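Long-range contacts in putative secreted cellulose-binding protein (Streptomyces coelicolor, PDB 4OY6), which is a copper-dependent lytic polysaccharide monooxygenase of family AA10 that oxidises cellulose: residues T99-D104 with S146-I151; L114-K119 with G132-V137. One frame throughout, in Å; residues are numbered along the deposited sequence. Where two conformers were deposited one is given.

Both contacts join antiparallel strands, but in different sheets: contact 1 pairs strand 97-104 with strand 148-154 in a three-stranded sheet, contact 2 pairs strand 110-118 with strand 134-139 in a mixed sheet. Contact 2 is nested in the chain closed by contact 1. Their centres lie about 19 Å apart, yet they meet where Ile151 CG2 packs on Val115 CG2 at 4.2 Å, an apolar touch between the two sheets. Neither supplies a ligand of the copper held by His1 and His108. Contact 1 comes within second-shell distance, the side chain of Asp104 being about 5 Å from that copper, and binds sodium through His103 and Asn148 and zinc through His103.

Contact 1: T99-D104 with S146-I151; sequences TVKLHD and SQNYEI. With NA (sodium ion), chain L; ZN (zinc ion), chain H.
Metal coordination joins His103 to Asn148 across the strands. His103 ND1 binds the sodium ion at 2.0 Å. Asn148 OD1 binds the same sodium ion at 1.9 Å, and water 1 is a third ligand. The two ligand atoms, His103 ND1 and Asn148 OD1, lie 3.0 Å apart because both bind the metal, not through a hydrogen bond; OD1 sits at the edge of the imidazole, whose plane is turned 48° from that of the amide. With CG anti to the backbone N (chi1 -176°), the His103 ring presents ND1 to the sodium, while His103 NE2 faces a zinc ion 1.9 Å away that Gln105 also binds.

Backbone hydrogen bonds set the register. Val100 with Ile151 and Leu102 with Tyr149 are hydrogen-bonded antiparallel pairs, each joined by two N-H···O bonds; Lys101-Glu150 and His103-Asn148 are non-hydrogen-bonded pairs. Beyond them Asp104 N donates to Gln147 O at 2.8 Å, nearly straight at the hydrogen but 44° above the carbonyl plane. Strand 97-104 is the middle strand of its three-stranded antiparallel sheet, flanked by strand 2-6 and strand 148-154, consistent with one sheet of the beta-sandwich of AA10 enzymes.

Among side-chain polar bonds, Tyr149 OH donates to Asp104 OD2 at 2.6 Å, and OD2 receives it on its anti lone pair. OD2 also accepts from His108 N, and OD1 from Ala106 N and His1 N. Four donors thus grip this second-shell carboxylate, among them the backbone N of His108 and the terminal amino group of His1, the histidine brace that binds copper.

Apolar contacts occupy the face carrying Val100, Leu102, Tyr149 and Ile151. Ile151 CD1 reaches Leu102 CD1 at 3.7 Å and Val100 CG1 at 4.0 Å, with Phe113 of strand 110-118 packed against Leu102 and Ile151.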
loop_
_atom_site.group_PDB
_atom_site.type_symbol
_atom_site.label_atom_id
_atom_site.label_comp_id
_atom_site.label_asym_id
_atom_site.label_seq_id
_atom_site.Cartn_x
_atom_site.Cartn_y
_atom_site.Cartn_z
ATOM N N THR A 99 1.711 -10.471 9.587
ATOM C CA THR A 99 0.557 -9.665 9.970
ATOM C C THR A 99 0.562 -8.346 9.235
ATOM O O THR A 99 1.548 -7.627 9.256
ATOM C CB THR A 99 0.566 -9.405 11.480
ATOM O OG1 THR A 99 0.532 -10.654 12.172
ATOM C CG2 THR A 99 -0.623 -8.572 11.918
ATOM N N VAL A 100 -0.537 -8.035 8.579
ATOM C CA VAL A 100 -0.756 -6.707 8.030
ATOM C C VAL A 100 -1.397 -5.871 9.122
ATOM O O VAL A 100 -2.499 -6.202 9.611
ATOM C CB VAL A 100 -1.631 -6.757 6.764
ATOM C CG1 VAL A 100 -1.966 -5.352 6.302
ATOM C CG2 VAL A 100 -0.923 -7.551 5.677
ATOM N N LYS A 101 -0.687 -4.815 9.523
ATOM C CA LYS A 101 -1.145 -3.935 10.595
ATOM C C LYS A 101 -1.457 -2.578 10.022
ATOM O O LYS A 101 -0.619 -1.943 9.399
ATOM C CB LYS A 101 -0.113 -3.798 11.711
ATOM C CG LYS A 101 -0.607 -2.909 12.845
ATOM C CD LYS A 101 0.442 -2.801 13.932
ATOM C CE LYS A 101 0.031 -1.825 15.010
ATOM N NZ LYS A 101 1.006 -1.832 16.130
ATOM N N LEU A 102 -2.686 -2.156 10.247
ATOM C CA LEU A 102 -3.125 -0.840 9.895
ATOM C C LEU A 102 -3.356 0.024 11.121
ATOM O O LEU A 102 -3.880 -0.439 12.139
ATOM C CB LEU A 102 -4.427 -0.857 9.131
ATOM C CG LEU A 102 -4.368 -1.499 7.770
ATOM C CD1 LEU A 102 -4.799 -2.950 7.866
ATOM C CD2 LEU A 102 -5.212 -0.687 6.788
ATOM N N HIS A 103 -2.980 1.291 11.010
ATOM C CA HIS A 103 -3.280 2.269 12.033
ATOM C C HIS A 103 -4.330 3.187 11.456
ATOM O O HIS A 103 -4.165 3.683 10.346
ATOM C CB HIS A 103 -2.030 3.072 12.408
ATOM C CG HIS A 103 -2.274 4.031 13.518
ATOM N ND1 HIS A 103 -2.398 3.614 14.822
ATOM C CD2 HIS A 103 -2.444 5.366 13.532
ATOM C CE1 HIS A 103 -2.648 4.654 15.594
ATOM N NE2 HIS A 103 -2.666 5.726 14.838
ATOM N N ASP A 104 -5.373 3.421 12.244
ATOM C CA ASP A 104 -6.523 4.254 11.879
ATOM C C ASP A 104 -6.715 5.348 12.909
ATOM O O ASP A 104 -7.033 5.061 14.054
ATOM C CB ASP A 104 -7.787 3.380 11.774
ATOM C CG ASP A 104 -9.042 4.147 11.404
ATOM O OD1 ASP A 104 -8.958 5.362 11.103
ATOM O OD2 ASP A 104 -10.107 3.486 11.408
ATOM N N SER A 146 -11.472 0.583 15.939
ATOM C CA SER A 146 -10.239 0.476 16.703
ATOM C C SER A 146 -9.206 1.386 16.060
ATOM O O SER A 146 -9.327 1.719 14.888
ATOM C CB SER A 146 -9.716 -0.968 16.691
ATOM O OG SER A 146 -8.582 -1.113 17.528
ATOM N N GLN A 147 -8.204 1.783 16.839
ATOM C CA GLN A 147 -7.087 2.536 16.291
ATOM C C GLN A 147 -6.095 1.673 15.517
ATOM O O GLN A 147 -5.267 2.210 14.785
ATOM C CB GLN A 147 -6.360 3.310 17.377
ATOM C CG GLN A 147 -7.118 4.544 17.824
ATOM C CD GLN A 147 -6.151 5.641 18.182
ATOM O OE1 GLN A 147 -5.420 5.522 19.158
ATOM N NE2 GLN A 147 -6.101 6.695 17.367
ATOM N N ASN A 148 -6.167 0.351 15.690
ATOM C CA ASN A 148 -5.319 -0.554 14.943
ATOM C C ASN A 148 -6.129 -1.770 14.509
ATOM O O ASN A 148 -6.970 -2.243 15.262
ATOM C CB ASN A 148 -4.114 -0.972 15.794
ATOM C CG ASN A 148 -3.270 0.212 16.196
ATOM O OD1 ASN A 148 -2.454 0.709 15.405
ATOM N ND2 ASN A 148 -3.482 0.711 17.414
ATOM N N TYR A 149 -5.838 -2.268 13.314
ATOM C CA TYR A 149 -6.408 -3.523 12.809
ATOM C C TYR A 149 -5.255 -4.432 12.414
ATOM O O TYR A 149 -4.296 -3.975 11.777
ATOM C CB TYR A 149 -7.325 -3.292 11.586
ATOM C CG TYR A 149 -8.284 -2.137 11.757
ATOM C CD1 TYR A 149 -9.333 -2.200 12.662
ATOM C CD2 TYR A 149 -8.125 -0.974 11.040
ATOM C CE1 TYR A 149 -10.176 -1.114 12.845
ATOM C CE2 TYR A 149 -8.974 0.097 11.199
ATOM C CZ TYR A 149 -9.993 0.037 12.116
ATOM O OH TYR A 149 -10.827 1.121 12.312
ATOM N N GLU A 150 -5.360 -5.711 12.739
ATOM C CA GLU A 150 -4.380 -6.699 12.337
ATOM C C GLU A 150 -5.032 -7.809 11.518
ATOM O O GLU A 150 -6.084 -8.358 11.919
ATOM C CB GLU A 150 -3.688 -7.313 13.560
ATOM C CG GLU A 150 -2.822 -6.326 14.306
ATOM C CD GLU A 150 -1.923 -6.942 15.352
ATOM O OE1 GLU A 150 -1.953 -8.164 15.569
ATOM O OE2 GLU A 150 -1.156 -6.178 15.961
ATOM N N ILE A 151 -4.437 -8.101 10.370
ATOM C CA ILE A 151 -4.885 -9.175 9.498
ATOM C C ILE A 151 -3.779 -10.229 9.451
ATOM O O ILE A 151 -2.705 -9.963 8.916
ATOM C CB ILE A 151 -5.168 -8.724 8.058
ATOM C CG1 ILE A 151 -6.133 -7.541 8.016
ATOM C CG2 ILE A 151 -5.715 -9.896 7.255
ATOM C CD1 ILE A 151 -5.714 -6.445 7.100
HETATM NA NA NA L . -1.246 2.204 15.695
HETATM ZN ZN ZN H . -2.768 7.515 15.586
HETATM O O HOH W 1 0.512 1.656 14.778
#

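Contact 2: L114-K119 with G132-V137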
loop_
_atom_site.group_PDB
_atom_site.type_symbol
_atom_site.label_atom_id
_atom_site.label_comp_id
_atom_site.label_asym_id
_atom_site.label_seq_id
_atom_site.Cartn_x
_atom_site.Cartn_y
_atom_site.Cartn_z
ATOM N N LEU A 114 -9.452 -6.850 1.950
ATOM C CA LEU A 114 -8.959 -7.779 0.921
ATOM C C LEU A 114 -7.451 -7.627 0.893
ATOM O O LEU A 114 -6.933 -6.513 0.874
ATOM C CB LEU A 114 -9.528 -7.455 -0.456
ATOM C CG LEU A 114 -11.031 -7.299 -0.545
ATOM C CD1 LEU A 114 -11.419 -6.859 -1.953
ATOM C CD2 LEU A 114 -11.782 -8.538 -0.103
ATOM N N VAL A 115 -6.737 -8.748 0.858
ATOM C CA VAL A 115 -5.289 -8.687 0.763
ATOM C C VAL A 115 -4.864 -9.557 -0.417
ATOM O O VAL A 115 -5.268 -10.707 -0.534
ATOM C CB VAL A 115 -4.589 -9.187 2.048
ATOM C CG1 VAL A 115 -3.092 -8.975 1.936
ATOM C CG2 VAL A 115 -5.145 -8.503 3.286
ATOM N N TYR A 116 -4.051 -8.957 -1.276
ATOM C CA TYR A 116 -3.468 -9.608 -2.427
ATOM C C TYR A 116 -1.952 -9.562 -2.331
ATOM O O TYR A 116 -1.386 -8.725 -1.649
ATOM C CB TYR A 116 -3.865 -8.913 -3.737
ATOM C CG TYR A 116 -5.342 -8.794 -3.984
ATOM C CD1 TYR A 116 -6.075 -7.741 -3.426
ATOM C CD2 TYR A 116 -6.031 -9.734 -4.737
ATOM C CE1 TYR A 116 -7.425 -7.622 -3.643
ATOM C CE2 TYR A 116 -7.399 -9.624 -4.958
ATOM C CZ TYR A 116 -8.081 -8.557 -4.413
ATOM O OH TYR A 116 -9.420 -8.450 -4.622
ATOM N N VAL A 117 -1.301 -10.449 -3.065
ATOM C CA VAL A 117 0.149 -10.366 -3.259
ATOM C C VAL A 117 0.438 -10.578 -4.738
ATOM O O VAL A 117 -0.262 -11.328 -5.426
ATOM C CB VAL A 117 0.944 -11.381 -2.380
ATOM C CG1 VAL A 117 2.441 -11.231 -2.599
ATOM C CG2 VAL A 117 0.645 -11.210 -0.890
ATOM N N THR A 118 1.472 -9.938 -5.245
ATOM C CA THR A 118 1.895 -10.179 -6.625
ATOM C C THR A 118 2.311 -11.641 -6.794
ATOM O O THR A 118 2.918 -12.260 -5.908
ATOM C CB THR A 118 3.023 -9.230 -7.048
ATOM O OG1 THR A 118 4.087 -9.303 -6.100
ATOM C CG2 THR A 118 2.508 -7.809 -7.143
ATOM N N LYS A 119 1.971 -12.169 -7.965
ATOM C CA LYS A 119 2.288 -13.546 -8.294
ATOM C C LYS A 119 3.797 -13.771 -8.391
ATOM O O LYS A 119 4.567 -12.896 -8.789
ATOM C CB LYS A 119 1.667 -13.922 -9.658
ATOM C CG LYS A 119 0.147 -13.886 -9.684
ATOM C CD LYS A 119 -0.418 -14.163 -11.067
ATOM C CE LYS A 119 -1.931 -14.012 -11.052
ATOM N NZ LYS A 119 -2.512 -14.315 -12.383
ATOM N N GLY A 132 -4.278 -8.348 -12.949
ATOM C CA GLY A 132 -4.003 -9.695 -13.421
ATOM C C GLY A 132 -2.751 -10.324 -12.848
ATOM O O GLY A 132 -2.592 -11.543 -12.903
ATOM N N GLU A 133 -1.875 -9.504 -12.271
ATOM C CA GLU A 133 -0.645 -9.980 -11.640
ATOM C C GLU A 133 -0.782 -10.172 -10.157
ATOM O O GLU A 133 0.213 -10.455 -9.499
ATOM C CB GLU A 133 0.504 -9.000 -11.914
ATOM C CG GLU A 133 0.883 -8.880 -13.379
ATOM C CD GLU A 133 1.699 -10.036 -13.894
ATOM O OE1 GLU A 133 1.840 -11.063 -13.187
ATOM O OE2 GLU A 133 2.229 -9.884 -15.021
ATOM N N LEU A 134 -2.003 -10.019 -9.627
ATOM C CA LEU A 134 -2.280 -10.258 -8.220
ATOM C C LEU A 134 -2.938 -11.596 -7.979
ATOM O O LEU A 134 -3.730 -12.074 -8.812
ATOM C CB LEU A 134 -3.191 -9.175 -7.658
ATOM C CG LEU A 134 -2.660 -7.755 -7.606
ATOM C CD1 LEU A 134 -3.742 -6.802 -7.112
ATOM C CD2 LEU A 134 -1.424 -7.650 -6.744
ATOM N N GLN A 135 -2.615 -12.172 -6.826
ATOM C CA GLN A 135 -3.346 -13.300 -6.283
ATOM C C GLN A 135 -3.901 -12.954 -4.903
ATOM O O GLN A 135 -3.224 -12.352 -4.078
ATOM C CB GLN A 135 -2.498 -14.555 -6.282
ATOM C CG GLN A 135 -1.333 -14.557 -5.341
ATOM C CD GLN A 135 -0.484 -15.815 -5.442
ATOM O OE1 GLN A 135 -0.331 -16.587 -4.479
ATOM N NE2 GLN A 135 0.053 -16.040 -6.626
ATOM N N GLN A 136 -5.145 -13.316 -4.668
ATOM C CA GLN A 136 -5.766 -13.036 -3.396
ATOM C C GLN A 136 -5.138 -13.950 -2.356
ATOM O O GLN A 136 -5.031 -15.160 -2.579
ATOM C CB GLN A 136 -7.287 -13.197 -3.466
ATOM C CG GLN A 136 -8.017 -12.896 -2.163
ATOM C CD GLN A 136 -9.519 -12.921 -2.302
ATOM O OE1 GLN A 136 -10.095 -12.120 -3.005
ATOM N NE2 GLN A 136 -10.147 -13.816 -1.606
ATOM N N VAL A 137 -4.725 -13.375 -1.226
ATOM C CA VAL A 137 -4.216 -14.144 -0.111
ATOM C C VAL A 137 -5.093 -14.141 1.132
ATOM O O VAL A 137 -4.941 -15.008 1.981
ATOM C CB VAL A 137 -2.771 -13.829 0.222
ATOM C CG1 VAL A 137 -1.864 -14.130 -0.970
ATOM C CG2 VAL A 137 -2.643 -12.406 0.699
HETATM O O HOH W 2 -10.443 -10.844 -5.581
#
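The side chains of Tyr116 and Leu134 cross at about a right angle, with Leu134 CD1 4.0 Å from Tyr116 CB. Tyr116 CG stands anti to the carbonyl carbon (chi1 -57°), which carries the ring along the Gln136 backbone: Tyr116 CD2 comes within 3.6 Å of Gln136 CA. The Gln136 amide is turned 73° from the ring plane, and water 2 links the two polar ends, lying in plane at the ring edge 2.8 Å from Tyr116 OH and donating to Gln136 OE1.

On the face bearing Val117 and Gln135, methyls mesh obliquely. Val137 CG2 lies between the backbone N and the carbonyl carbon and approaches Val115 CG1 at 3.7 Å and Val117 CG2 at 3.8 Å; Val164 and Leu158 add further apolar contacts to Val115 and Val117.

Lys119 stretches its extended chain obliquely past the Gln135 amide, its CG 3.7 Å from Gln135 NE2. Lys119 NZ then bonds Gly132 O at 2.8 Å, nearly in line with the carbonyl bond, while Lys119 N donates to Glu133 O. A leucine here would probably leave Gly132 O without its ammonium donor and the backbone at Gly132 less firmly tied to strand 110-118, the backbone bond to Glu133 O remaining.

Two backbone bonds join Val117 and Gln135, and Val137 N donates to Val115 O; the Tyr116-Gln136 and Thr118-Leu134 pairs between and beyond are non-hydrogen-bonded. The short strand axes pass 4.4 Å apart at 137°, a pronounced twist consistent with a classic beta bulge in which Val137 and Ala138 lie opposite Val115. Strand 161-170 lies on the other flank of strand 110-118, and Thr118 OG1 bonds Val163 N there. This twisted antiparallel pairing belongs to the beta-sandwich of an AA10 lytic polysaccharide monooxygenase, of the E-set (immunoglobulin-like) clan.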